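Local coordinates for citrate synthase (Metallosphaera sedula, PDB 6ABW), which probably catalyses the condensation of oxaloacetate with acetyl-CoA and water to give citrate and free CoA, a step of the tricarboxylic acid cycle, at residues A[104-108]-A[146-150]; A[168-173]-A[334-338]; A[241-247]-A[299-304]; A[286-291]-A[330-335]. All coordinates share one frame; numbering follows the deposited sequence.

Contact 1 of 4, residues A[104-108]-A[146-150]; sequences AVGMM and VLRAK
Lys150, which lies against Ala104 and Met107, carries its ammonium NZ away to two partners next to the contact: it donates to the carbonyl of Ser102, just ahead of the helical segment 104-108, and forms a cation-pi pair with Tyr340. The extended start of the chain (chi2 177°) lays CG and CD along Met107 and Ala104, and bends at chi3 and chi4 then turn NZ toward Ser102 O. CG lies 3.8 Å from SD of Met107, the two flexible side chains crossing at a slant, and CD leans on the methyl of Ala104.

The rest is hydrocarbon. Val146 divides its branches: CG1 meets CB of Ala104 at 3.7 Å, while CG2 comes to 3.9 Å from CB of Met107 and also borders Met108. Met107 bends at its last torsion (chi3 63°) to turn CE to within 4.2 Å of Ala149 CB. An alanine suits both places, Ala104 and Ala149, because a single methyl leaves space for the longer chains, whereas methionine, unbranched, can follow their surface.

With no hydrogen bond between them, segments 104-108 and 146-150, on helices 104-119 and 128-151, cross at 122° through a largely hydrocarbon interface; the one charge drawn in is probably tolerated because its ammonium group is satisfied at the margin.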
loop_
_atom_site.group_PDB
_atom_site.type_symbol
_atom_site.label_atom_id
_atom_site.label_comp_id
_atom_site.label_asym_id
_atom_site.label_seq_id
_atom_site.Cartn_x
_atom_site.Cartn_y
_atom_site.Cartn_z
ATOM N N ALA A 104 -4.425 12.884 -8.358
ATOM C CA ALA A 104 -3.473 13.489 -7.453
ATOM C C ALA A 104 -3.070 12.548 -6.291
ATOM O O ALA A 104 -1.943 12.553 -5.896
ATOM C CB ALA A 104 -4.007 14.812 -6.940
ATOM N N VAL A 105 -3.997 11.742 -5.766
ATOM C CA VAL A 105 -3.671 10.832 -4.706
ATOM C C VAL A 105 -2.653 9.774 -5.200
ATOM O O VAL A 105 -1.736 9.400 -4.462
ATOM C CB VAL A 105 -4.955 10.203 -4.126
ATOM C CG1 VAL A 105 -4.620 9.050 -3.130
ATOM C CG2 VAL A 105 -5.732 11.304 -3.460
ATOM N N GLY A 106 -2.771 9.359 -6.471
ATOM C CA GLY A 106 -1.848 8.448 -7.136
ATOM C C GLY A 106 -0.446 9.045 -7.272
ATOM O O GLY A 106 0.577 8.368 -7.079
ATOM N N MET A 107 -0.390 10.322 -7.605
ATOM C CA MET A 107 0.885 11.001 -7.630
ATOM C C MET A 107 1.526 11.050 -6.232
ATOM O O MET A 107 2.733 10.844 -6.061
ATOM C CB MET A 107 0.680 12.401 -8.206
ATOM C CG MET A 107 0.147 12.364 -9.611
ATOM S SD MET A 107 -0.166 14.019 -10.308
ATOM C CE MET A 107 1.428 14.631 -10.291
ATOM N N MET A 108 0.732 11.330 -5.203
ATOM C CA MET A 108 1.214 11.239 -3.846
ATOM C C MET A 108 1.734 9.844 -3.510
ATOM O O MET A 108 2.730 9.714 -2.834
ATOM C CB MET A 108 0.122 11.612 -2.826
ATOM C CG MET A 108 -0.407 13.006 -2.874
ATOM S SD MET A 108 -1.596 13.247 -1.490
ATOM C CE MET A 108 -0.749 12.928 -0.078
ATOM N N VAL A 146 2.517 18.263 -6.195
ATOM C CA VAL A 146 1.504 17.600 -6.977
ATOM C C VAL A 146 0.586 18.650 -7.622
ATOM O O VAL A 146 0.267 18.606 -8.812
ATOM C CB VAL A 146 0.742 16.564 -6.098
ATOM C CG1 VAL A 146 -0.576 16.095 -6.760
ATOM C CG2 VAL A 146 1.611 15.343 -5.829
ATOM N N LEU A 147 0.187 19.651 -6.861
ATOM C CA LEU A 147 -0.636 20.719 -7.412
ATOM C C LEU A 147 0.120 21.415 -8.546
ATOM O O LEU A 147 -0.446 21.679 -9.662
ATOM C CB LEU A 147 -1.044 21.698 -6.298
ATOM C CG LEU A 147 -1.522 23.075 -6.869
ATOM C CD1 LEU A 147 -2.828 22.877 -7.569
ATOM C CD2 LEU A 147 -1.602 24.066 -5.714
ATOM N N ARG A 148 1.369 21.752 -8.243
ATOM C CA ARG A 148 2.137 22.557 -9.170
ATOM C C ARG A 148 2.479 21.799 -10.481
ATOM O O ARG A 148 2.370 22.327 -11.593
ATOM C CB ARG A 148 3.324 23.132 -8.451
ATOM C CG ARG A 148 2.909 24.222 -7.469
ATOM C CD ARG A 148 4.099 24.730 -6.682
ATOM N NE ARG A 148 4.951 25.603 -7.490
ATOM C CZ ARG A 148 4.725 26.900 -7.712
ATOM N NH1 ARG A 148 5.542 27.549 -8.509
ATOM N NH2 ARG A 148 3.647 27.538 -7.236
ATOM N N ALA A 149 2.807 20.523 -10.376
ATOM C CA ALA A 149 2.898 19.672 -11.548
ATOM C C ALA A 149 1.673 19.612 -12.405
ATOM O O ALA A 149 1.738 19.731 -13.642
ATOM C CB ALA A 149 3.373 18.290 -11.212
ATOM N N LYS A 150 0.526 19.422 -11.765
ATOM C CA LYS A 150 -0.718 19.309 -12.503
ATOM C C LYS A 150 -1.080 20.653 -13.192
ATOM O O LYS A 150 -1.637 20.638 -14.288
ATOM C CB LYS A 150 -1.834 18.789 -11.612
ATOM C CG LYS A 150 -1.681 17.311 -11.298
ATOM C CD LYS A 150 -2.780 16.805 -10.345
ATOM C CE LYS A 150 -4.140 16.626 -11.008
ATOM N NZ LYS A 150 -4.232 15.752 -12.216
#

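Contact 2 of 4, residues A[168-173]-A[334-338]; sequences FLKASF and ALGFP
Leu335 meets Phe173 through its backbone: its carbonyl O lies 3.3 Å from Phe173 CE2. Gly336 follows with a positive phi and bonds back into the last turn, a Schellman motif that ends helix 325-335. Glycine suits the place twice over, since a beta-carbon would jam against the preceding carbonyl and would also press on Phe173 CZ. The carbonyl O of Gly336 stands 3.3 Å from Phe173 CE1, so two successive peptides cradle the tip of that ring.

Phe337 holds CG anti to the carbonyl carbon (chi1 -68°), which carries its ring toward the side chains of 168-173. Phe173 points CZ at the centre of one face, 3.5 Å above the plane, in an edge-to-face pair with planes at 54°. Phe168 meets it differently, rim to rim and nearly parallel (14°), with CE2 of Phe168 3.4 Å from CZ of Phe337. Leu169 crosses at about a right angle, bringing its CD2 against CE2 of Phe337, and Ser172 OG lies at the ring's edge while donating to Phe168 O (2.9 Å) from above the carbonyl plane. Replacing Phe337 by an alanine would probably leave Phe173 without a face to meet and open a gap beside Phe168.

Helix 128-151 adjoins Phe168 and Ser172, helix 342-365 supplies Leu345 to both Phe168 and Phe337, and Met185 of helix 179-191 meets Phe168, Leu169 and Leu335.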
loop_
_atom_site.group_PDB
_atom_site.type_symbol
_atom_site.label_atom_id
_atom_site.label_comp_id
_atom_site.label_asym_id
_atom_site.label_seq_id
_atom_site.Cartn_x
_atom_site.Cartn_y
_atom_site.Cartn_z
ATOM N N PHE A 168 2.944 25.873 3.635
ATOM C CA PHE A 168 2.268 25.018 2.646
ATOM C C PHE A 168 1.543 25.871 1.579
ATOM O O PHE A 168 1.686 25.690 0.344
ATOM C CB PHE A 168 1.326 24.009 3.370
ATOM C CG PHE A 168 0.466 23.269 2.397
ATOM C CD1 PHE A 168 1.063 22.417 1.465
ATOM C CD2 PHE A 168 -0.946 23.479 2.323
ATOM C CE1 PHE A 168 0.313 21.740 0.522
ATOM C CE2 PHE A 168 -1.696 22.806 1.372
ATOM C CZ PHE A 168 -1.072 21.910 0.485
ATOM N N LEU A 169 0.813 26.908 2.022
ATOM C CA LEU A 169 0.131 27.793 1.096
ATOM C C LEU A 169 1.085 28.623 0.228
ATOM O O LEU A 169 0.834 28.795 -0.950
ATOM C CB LEU A 169 -0.829 28.703 1.814
ATOM C CG LEU A 169 -2.044 28.084 2.511
ATOM C CD1 LEU A 169 -2.743 29.147 3.345
ATOM C CD2 LEU A 169 -2.995 27.462 1.517
ATOM N N LYS A 170 2.176 29.102 0.804
ATOM C CA LYS A 170 3.166 29.809 0.023
ATOM C C LYS A 170 3.858 28.950 -0.998
ATOM O O LYS A 170 4.071 29.400 -2.116
ATOM C CB LYS A 170 4.200 30.438 0.940
ATOM C CG LYS A 170 3.672 31.610 1.694
ATOM C CD LYS A 170 4.861 32.309 2.406
ATOM C CE LYS A 170 5.753 33.063 1.395
ATOM N NZ LYS A 170 7.055 33.460 1.993
ATOM N N ALA A 171 4.183 27.701 -0.658
ATOM C CA ALA A 171 4.791 26.790 -1.640
ATOM C C ALA A 171 3.787 26.465 -2.732
ATOM O O ALA A 171 4.095 26.514 -3.950
ATOM C CB ALA A 171 5.283 25.503 -0.964
ATOM N N SER A 172 2.544 26.189 -2.333
ATOM C CA SER A 172 1.494 25.887 -3.310
ATOM C C SER A 172 1.239 26.968 -4.384
ATOM O O SER A 172 1.062 26.667 -5.585
ATOM C CB SER A 172 0.170 25.568 -2.593
ATOM O OG SER A 172 0.287 24.359 -1.846
ATOM N N PHE A 173 1.191 28.236 -3.923
ATOM C CA PHE A 173 0.674 29.268 -4.780
ATOM C C PHE A 173 1.653 30.399 -5.166
ATOM O O PHE A 173 1.280 31.259 -6.021
ATOM C CB PHE A 173 -0.541 29.868 -4.039
ATOM C CG PHE A 173 -1.680 28.887 -3.854
ATOM C CD1 PHE A 173 -2.256 28.292 -4.956
ATOM C CD2 PHE A 173 -2.209 28.670 -2.608
ATOM C CE1 PHE A 173 -3.329 27.404 -4.804
ATOM C CE2 PHE A 173 -3.273 27.746 -2.432
ATOM C CZ PHE A 173 -3.804 27.124 -3.519
ATOM N N ALA A 334 -11.800 28.171 -1.946
ATOM C CA ALA A 334 -11.655 29.605 -1.599
ATOM C C ALA A 334 -10.157 29.924 -1.387
ATOM O O ALA A 334 -9.720 31.022 -1.633
ATOM C CB ALA A 334 -12.440 29.868 -0.340
ATOM N N LEU A 335 -9.377 28.930 -0.912
ATOM C CA LEU A 335 -7.940 29.045 -0.767
ATOM C C LEU A 335 -7.193 29.073 -2.089
ATOM O O LEU A 335 -6.024 29.473 -2.072
ATOM C CB LEU A 335 -7.372 27.953 0.112
ATOM C CG LEU A 335 -7.790 28.052 1.573
ATOM C CD1 LEU A 335 -7.451 26.796 2.285
ATOM C CD2 LEU A 335 -7.148 29.280 2.297
ATOM N N GLY A 336 -7.798 28.614 -3.190
ATOM C CA GLY A 336 -7.158 28.529 -4.526
ATOM C C GLY A 336 -6.900 27.139 -5.028
ATOM O O GLY A 336 -6.293 26.971 -6.074
ATOM N N PHE A 337 -7.380 26.116 -4.293
ATOM C CA PHE A 337 -7.105 24.766 -4.737
ATOM C C PHE A 337 -8.155 24.323 -5.726
ATOM O O PHE A 337 -9.337 24.470 -5.475
ATOM C CB PHE A 337 -7.018 23.773 -3.579
ATOM C CG PHE A 337 -5.823 23.982 -2.678
ATOM C CD1 PHE A 337 -4.557 23.478 -3.042
ATOM C CD2 PHE A 337 -5.937 24.595 -1.479
ATOM C CE1 PHE A 337 -3.469 23.684 -2.251
ATOM C CE2 PHE A 337 -4.841 24.758 -0.641
ATOM C CZ PHE A 337 -3.589 24.347 -1.040
ATOM N N PRO A 338 -7.722 23.712 -6.839
ATOM C CA PRO A 338 -8.736 23.115 -7.688
ATOM C C PRO A 338 -9.416 21.892 -7.027
ATOM O O PRO A 338 -8.792 21.205 -6.204
ATOM C CB PRO A 338 -7.973 22.746 -8.955
ATOM C CG PRO A 338 -6.586 23.227 -8.772
ATOM C CD PRO A 338 -6.352 23.671 -7.394
#

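Contact 3 of 4, residues A[241-247]-A[299-304]; sequences FVEIGEP and KYFEIA
Apolar packing between Phe241, Ile244 and Ile303 dominates this contact, where the end of helix 233-244 lies on helix 295-315. Ile303 is central: CG2 meets CD1 of Ile244 at 3.6 Å, and CD1 reaches the peptide at Gly245. Its CG1, set opposite the carbonyl carbon (chi1 -69°), rests against Pro247, whose rigid ring lies across it at about a right angle. A beta-branched residue serves well here, covering the helix end and the following turn together.

Aromatic contacts come next. Ala304 CB sits over one face of the Phe241 ring, 3.9 Å from its centroid, a CH-pi contact that a small methyl makes possible. The edge of the Tyr300 ring faces the carbonyl O of Phe241, with CE1 3.6 Å away.

Polar links are few. Lys299, bent at chi3 (71°), runs past Gly245 O and gives it a weak hydrogen bond from NZ, 3.0 Å long. Glu246 crosses the lysine's methylenes obliquely, and its OE2 stays 4.1 Å from NZ, too far for a salt bridge. A water bridges Tyr300 OH (2.6 Å) and Val242 O, donating to the latter.

Gly245 leaves the helix with positive phi. Adhesion is mainly hydrophobic, resting on Phe241, Ile244, Ile303 and Ala304; the polar links, a weak bond to Gly245 O and one water bridge, add little beside this apolar core.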
loop_
_atom_site.group_PDB
_atom_site.type_symbol
_atom_site.label_atom_id
_atom_site.label_comp_id
_atom_site.label_asym_id
_atom_site.label_seq_id
_atom_site.Cartn_x
_atom_site.Cartn_y
_atom_site.Cartn_z
ATOM N N PHE A 241 -22.332 21.690 -6.209
ATOM C CA PHE A 241 -22.356 23.151 -6.270
ATOM C C PHE A 241 -21.942 23.648 -7.653
ATOM O O PHE A 241 -22.492 24.618 -8.195
ATOM C CB PHE A 241 -21.497 23.838 -5.215
ATOM C CG PHE A 241 -21.549 23.222 -3.830
ATOM C CD1 PHE A 241 -22.735 22.655 -3.314
ATOM C CD2 PHE A 241 -20.418 23.158 -3.053
ATOM C CE1 PHE A 241 -22.764 22.049 -2.065
ATOM C CE2 PHE A 241 -20.433 22.577 -1.799
ATOM C CZ PHE A 241 -21.600 22.016 -1.282
ATOM N N VAL A 242 -20.968 22.975 -8.223
ATOM C CA VAL A 242 -20.508 23.317 -9.547
ATOM C C VAL A 242 -21.601 23.110 -10.607
ATOM O O VAL A 242 -21.834 23.989 -11.431
ATOM C CB VAL A 242 -19.271 22.518 -9.928
ATOM C CG1 VAL A 242 -18.860 22.813 -11.400
ATOM C CG2 VAL A 242 -18.137 22.823 -8.967
ATOM N N GLU A 243 -22.325 22.026 -10.485
ATOM C CA GLU A 243 -23.411 21.705 -11.370
ATOM C C GLU A 243 -24.571 22.715 -11.247
ATOM O O GLU A 243 -25.211 23.083 -12.240
ATOM C CB GLU A 243 -23.862 20.286 -11.032
ATOM C CG GLU A 243 -24.967 19.672 -11.874
ATOM C CD GLU A 243 -25.019 18.172 -11.614
ATOM O OE1 GLU A 243 -23.977 17.504 -11.846
ATOM O OE2 GLU A 243 -26.041 17.680 -11.097
ATOM N N ILE A 244 -24.850 23.127 -10.030
ATOM C CA ILE A 244 -25.872 24.161 -9.779
ATOM C C ILE A 244 -25.433 25.491 -10.432
ATOM O O ILE A 244 -26.239 26.121 -11.152
ATOM C CB ILE A 244 -26.169 24.306 -8.279
ATOM C CG1 ILE A 244 -26.814 23.044 -7.747
ATOM C CG2 ILE A 244 -27.043 25.526 -8.011
ATOM C CD1 ILE A 244 -26.743 22.921 -6.256
ATOM N N GLY A 245 -24.176 25.891 -10.267
ATOM C CA GLY A 245 -23.636 27.020 -11.013
ATOM C C GLY A 245 -23.910 28.378 -10.458
ATOM O O GLY A 245 -22.999 29.165 -10.301
ATOM N N GLU A 246 -25.159 28.675 -10.103
ATOM C CA GLU A 246 -25.591 30.006 -9.606
ATOM C C GLU A 246 -26.602 29.809 -8.463
ATOM O O GLU A 246 -27.406 28.865 -8.548
ATOM C CB GLU A 246 -26.299 30.785 -10.713
ATOM C CG GLU A 246 -25.464 31.043 -11.944
ATOM C CD GLU A 246 -24.307 32.013 -11.684
ATOM O OE1 GLU A 246 -24.399 32.767 -10.695
ATOM O OE2 GLU A 246 -23.298 32.039 -12.462
ATOM N N PRO A 247 -26.521 30.621 -7.410
ATOM C CA PRO A 247 -27.396 30.406 -6.260
ATOM C C PRO A 247 -28.912 30.335 -6.538
ATOM O O PRO A 247 -29.656 29.537 -5.913
ATOM C CB PRO A 247 -27.127 31.636 -5.365
ATOM C CG PRO A 247 -25.726 32.009 -5.703
ATOM C CD PRO A 247 -25.569 31.737 -7.163
ATOM N N LYS A 299 -19.902 32.526 -4.608
ATOM C CA LYS A 299 -21.009 31.904 -5.261
ATOM C C LYS A 299 -21.209 30.453 -4.759
ATOM O O LYS A 299 -22.361 30.024 -4.443
ATOM C CB LYS A 299 -20.710 31.966 -6.760
ATOM C CG LYS A 299 -21.768 31.570 -7.722
ATOM C CD LYS A 299 -21.224 31.570 -9.155
ATOM C CE LYS A 299 -20.242 30.409 -9.402
ATOM N NZ LYS A 299 -20.163 30.027 -10.850
ATOM N N TYR A 300 -20.106 29.701 -4.672
ATOM C CA TYR A 300 -20.171 28.302 -4.195
ATOM C C TYR A 300 -20.572 28.206 -2.742
ATOM O O TYR A 300 -21.325 27.317 -2.407
ATOM C CB TYR A 300 -18.858 27.572 -4.536
ATOM C CG TYR A 300 -18.678 27.362 -6.024
ATOM C CD1 TYR A 300 -19.725 26.898 -6.850
ATOM C CD2 TYR A 300 -17.490 27.692 -6.640
ATOM C CE1 TYR A 300 -19.556 26.738 -8.220
ATOM C CE2 TYR A 300 -17.302 27.496 -8.008
ATOM C CZ TYR A 300 -18.329 26.978 -8.780
ATOM O OH TYR A 300 -18.188 26.757 -10.130
ATOM N N PHE A 301 -20.119 29.110 -1.904
ATOM C CA PHE A 301 -20.456 29.178 -0.506
ATOM C C PHE A 301 -21.953 29.468 -0.378
ATOM O O PHE A 301 -22.643 28.799 0.357
ATOM C CB PHE A 301 -19.660 30.230 0.288
ATOM C CG PHE A 301 -20.120 30.373 1.708
ATOM C CD1 PHE A 301 -19.826 29.400 2.650
ATOM C CD2 PHE A 301 -20.914 31.446 2.103
ATOM C CE1 PHE A 301 -20.239 29.490 3.983
ATOM C CE2 PHE A 301 -21.411 31.516 3.428
ATOM C CZ PHE A 301 -21.055 30.549 4.368
ATOM N N GLU A 302 -22.452 30.375 -1.225
ATOM C CA GLU A 302 -23.894 30.723 -1.216
ATOM C C GLU A 302 -24.730 29.578 -1.686
ATOM O O GLU A 302 -25.767 29.316 -1.129
ATOM C CB GLU A 302 -24.157 31.969 -2.077
ATOM C CG GLU A 302 -23.503 33.197 -1.437
ATOM C CD GLU A 302 -23.843 34.537 -2.111
ATOM O OE1 GLU A 302 -24.631 34.521 -3.107
ATOM O OE2 GLU A 302 -23.303 35.603 -1.642
ATOM N N ILE A 303 -24.277 28.854 -2.706
ATOM C CA ILE A 303 -25.008 27.659 -3.148
ATOM C C ILE A 303 -25.002 26.589 -2.043
ATOM O O ILE A 303 -26.019 25.986 -1.743
ATOM C CB ILE A 303 -24.411 27.071 -4.427
ATOM C CG1 ILE A 303 -24.654 28.015 -5.620
ATOM C CG2 ILE A 303 -25.012 25.700 -4.672
ATOM C CD1 ILE A 303 -23.647 27.802 -6.731
ATOM N N ALA A 304 -23.830 26.360 -1.431
ATOM C CA ALA A 304 -23.749 25.348 -0.346
ATOM C C ALA A 304 -24.669 25.688 0.806
ATOM O O ALA A 304 -25.375 24.810 1.320
ATOM C CB ALA A 304 -22.333 25.298 0.207
HETATM O O HOH W 1 -20.129 26.189 -11.738
#

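Contact 4 of 4, residues A[286-291]-A[330-335]; sequences YAKVIS and VVFYAL
Segments 286-291 and 330-335, on helices 278-292 and 325-335 of the mainly helical citrate synthase fold, run nearly parallel, at 22°, an angle consistent with ridges-into-grooves packing. The second helix starts at Asp325, a predicted catalytic residue. Single-methyl side chains allow the approach, Ala287 on one helix and Ala334, opposite Ser291, on the other: the CA atoms of Ala287 and Val331 lie 4.8 Å apart. The methyl of Ala287 fits between two valines, with CG1 of Val330 and CG2 of Val331 both 3.8 Å from its CB.

Ile290 CG1 lies between its backbone N and carbonyl carbon (chi1 59°), a crowded position that directs CD1 across to Ala334 CB at 3.6 Å. The same CD1 reaches Val331 O and Leu335 CD2, so one methyl spans a turn of the neighbouring helix.

Ser291 sets OG 3.6 Å from Val330 CG1 and donates from it to Ala287 O over 2.6 Å, tilted 30° from the carbonyl plane. With an alanine in place of Ser291, Ala287 O would probably lose this donor and a small gap would open beside Val330. The amide N of Ser291 reaches the same oxygen from the opposite face.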
loop_
_atom_site.group_PDB
_atom_site.type_symbol
_atom_site.label_atom_id
_atom_site.label_comp_id
_atom_site.label_asym_id
_atom_site.label_seq_id
_atom_site.Cartn_x
_atom_site.Cartn_y
_atom_site.Cartn_z
ATOM N N TYR A 286 -15.123 28.772 8.718
ATOM C CA TYR A 286 -13.958 29.209 8.025
ATOM C C TYR A 286 -14.227 29.447 6.571
ATOM O O TYR A 286 -13.606 30.303 6.000
ATOM C CB TYR A 286 -12.738 28.280 8.281
ATOM C CG TYR A 286 -12.204 28.495 9.670
ATOM C CD1 TYR A 286 -11.401 29.630 9.980
ATOM C CD2 TYR A 286 -12.566 27.701 10.675
ATOM C CE1 TYR A 286 -10.960 29.843 11.260
ATOM C CE2 TYR A 286 -12.127 27.900 11.964
ATOM C CZ TYR A 286 -11.333 28.988 12.259
ATOM O OH TYR A 286 -10.984 29.127 13.613
ATOM N N ALA A 287 -15.209 28.757 5.972
ATOM C CA ALA A 287 -15.578 29.004 4.593
ATOM C C ALA A 287 -16.148 30.425 4.326
ATOM O O ALA A 287 -15.877 31.024 3.320
ATOM C CB ALA A 287 -16.602 27.981 4.155
ATOM N N LYS A 288 -16.960 30.889 5.267
ATOM C CA LYS A 288 -17.632 32.194 5.211
ATOM C C LYS A 288 -16.647 33.358 5.069
ATOM O O LYS A 288 -16.636 34.084 4.106
ATOM C CB LYS A 288 -18.464 32.367 6.476
ATOM C CG LYS A 288 -19.164 33.723 6.497
ATOM C CD LYS A 288 -20.514 33.660 7.173
ATOM C CE LYS A 288 -21.241 34.966 6.858
ATOM N NZ LYS A 288 -22.551 34.941 7.545
ATOM N N VAL A 289 -15.710 33.425 5.968
ATOM C CA VAL A 289 -14.658 34.432 5.900
ATOM C C VAL A 289 -13.892 34.545 4.572
ATOM O O VAL A 289 -13.880 35.581 3.879
ATOM C CB VAL A 289 -13.624 34.108 7.010
ATOM C CG1 VAL A 289 -12.616 35.252 7.132
ATOM C CG2 VAL A 289 -14.324 33.767 8.330
ATOM N N ILE A 290 -13.244 33.452 4.179
ATOM C CA ILE A 290 -12.373 33.521 3.029
ATOM C C ILE A 290 -13.103 33.453 1.689
ATOM O O ILE A 290 -12.538 33.837 0.661
ATOM C CB ILE A 290 -11.253 32.431 3.082
ATOM C CG1 ILE A 290 -11.852 31.031 3.149
ATOM C CG2 ILE A 290 -10.366 32.662 4.294
ATOM C CD1 ILE A 290 -10.830 29.959 2.920
ATOM N N SER A 291 -14.353 32.964 1.677
ATOM C CA SER A 291 -15.102 32.898 0.414
ATOM C C SER A 291 -15.535 34.241 -0.123
ATOM O O SER A 291 -15.714 34.385 -1.345
ATOM C CB SER A 291 -16.334 32.033 0.575
ATOM O OG SER A 291 -15.858 30.684 0.692
ATOM N N VAL A 330 -15.512 23.866 -0.156
ATOM C CA VAL A 330 -15.672 25.302 -0.181
ATOM C C VAL A 330 -14.449 26.021 0.389
ATOM O O VAL A 330 -13.995 26.981 -0.203
ATOM C CB VAL A 330 -16.971 25.785 0.503
ATOM C CG1 VAL A 330 -17.079 27.328 0.400
ATOM C CG2 VAL A 330 -18.161 25.130 -0.181
ATOM N N VAL A 331 -13.921 25.587 1.517
ATOM C CA VAL A 331 -12.697 26.130 2.101
ATOM C C VAL A 331 -11.528 25.949 1.138
ATOM O O VAL A 331 -10.818 26.918 0.801
ATOM C CB VAL A 331 -12.393 25.501 3.466
ATOM C CG1 VAL A 331 -11.060 25.940 3.992
ATOM C CG2 VAL A 331 -13.450 25.896 4.494
ATOM N N PHE A 332 -11.338 24.740 0.643
ATOM C CA PHE A 332 -10.182 24.505 -0.228
ATOM C C PHE A 332 -10.233 25.306 -1.527
ATOM O O PHE A 332 -9.212 25.914 -1.976
ATOM C CB PHE A 332 -10.041 23.013 -0.555
ATOM C CG PHE A 332 -9.832 22.118 0.626
ATOM C CD1 PHE A 332 -9.015 22.456 1.698
ATOM C CD2 PHE A 332 -10.465 20.835 0.614
ATOM C CE1 PHE A 332 -8.824 21.596 2.737
ATOM C CE2 PHE A 332 -10.227 19.987 1.700
ATOM C CZ PHE A 332 -9.373 20.396 2.689
ATOM N N TYR A 333 -11.409 25.373 -2.100
ATOM C CA TYR A 333 -11.616 26.180 -3.318
ATOM C C TYR A 333 -11.331 27.656 -3.069
ATOM O O TYR A 333 -10.634 28.278 -3.879
ATOM C CB TYR A 333 -13.055 26.011 -3.820
ATOM C CG TYR A 333 -13.232 26.537 -5.204
ATOM C CD1 TYR A 333 -12.884 25.785 -6.297
ATOM C CD2 TYR A 333 -13.680 27.846 -5.404
ATOM C CE1 TYR A 333 -13.076 26.289 -7.585
ATOM C CE2 TYR A 333 -13.841 28.363 -6.666
ATOM C CZ TYR A 333 -13.532 27.595 -7.743
ATOM O OH TYR A 333 -13.727 28.138 -8.993
ATOM N N ALA A 334 -11.800 28.171 -1.946
ATOM C CA ALA A 334 -11.655 29.605 -1.599
ATOM C C ALA A 334 -10.157 29.924 -1.387
ATOM O O ALA A 334 -9.720 31.022 -1.633
ATOM C CB ALA A 334 -12.440 29.868 -0.340
ATOM N N LEU A 335 -9.377 28.930 -0.912
ATOM C CA LEU A 335 -7.940 29.045 -0.767
ATOM C C LEU A 335 -7.193 29.073 -2.089
ATOM O O LEU A 335 -6.024 29.473 -2.072
ATOM C CB LEU A 335 -7.372 27.953 0.112
ATOM C CG LEU A 335 -7.790 28.052 1.573
ATOM C CD1 LEU A 335 -7.451 26.796 2.285
ATOM C CD2 LEU A 335 -7.148 29.280 2.297
#

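In the fold
Contacts 2 and 4 both use helix 325-335 and share Ala334 and Leu335, their centres about 12 Å apart. Contact 3 meets contact 4 through Tyr300 against Tyr333 and Phe241 against Val330, whereas contact 1 joins contact 2 by a probable hydrogen bond from Arg148 NH2 to Ser172 O (3.2 Å). The four thus connect in the order 1, 2, 4, 3. The contact 3 end approaches acetyl-CoA: the Phe241 side chain is about 10 Å from the ligand and about 7 Å from that of Leu265, which binds it. In contact 4, the Val330 side chain is about 10 Å from that of Asp325, a predicted active-site residue. Contacts 1 and 2 lie away from these sites.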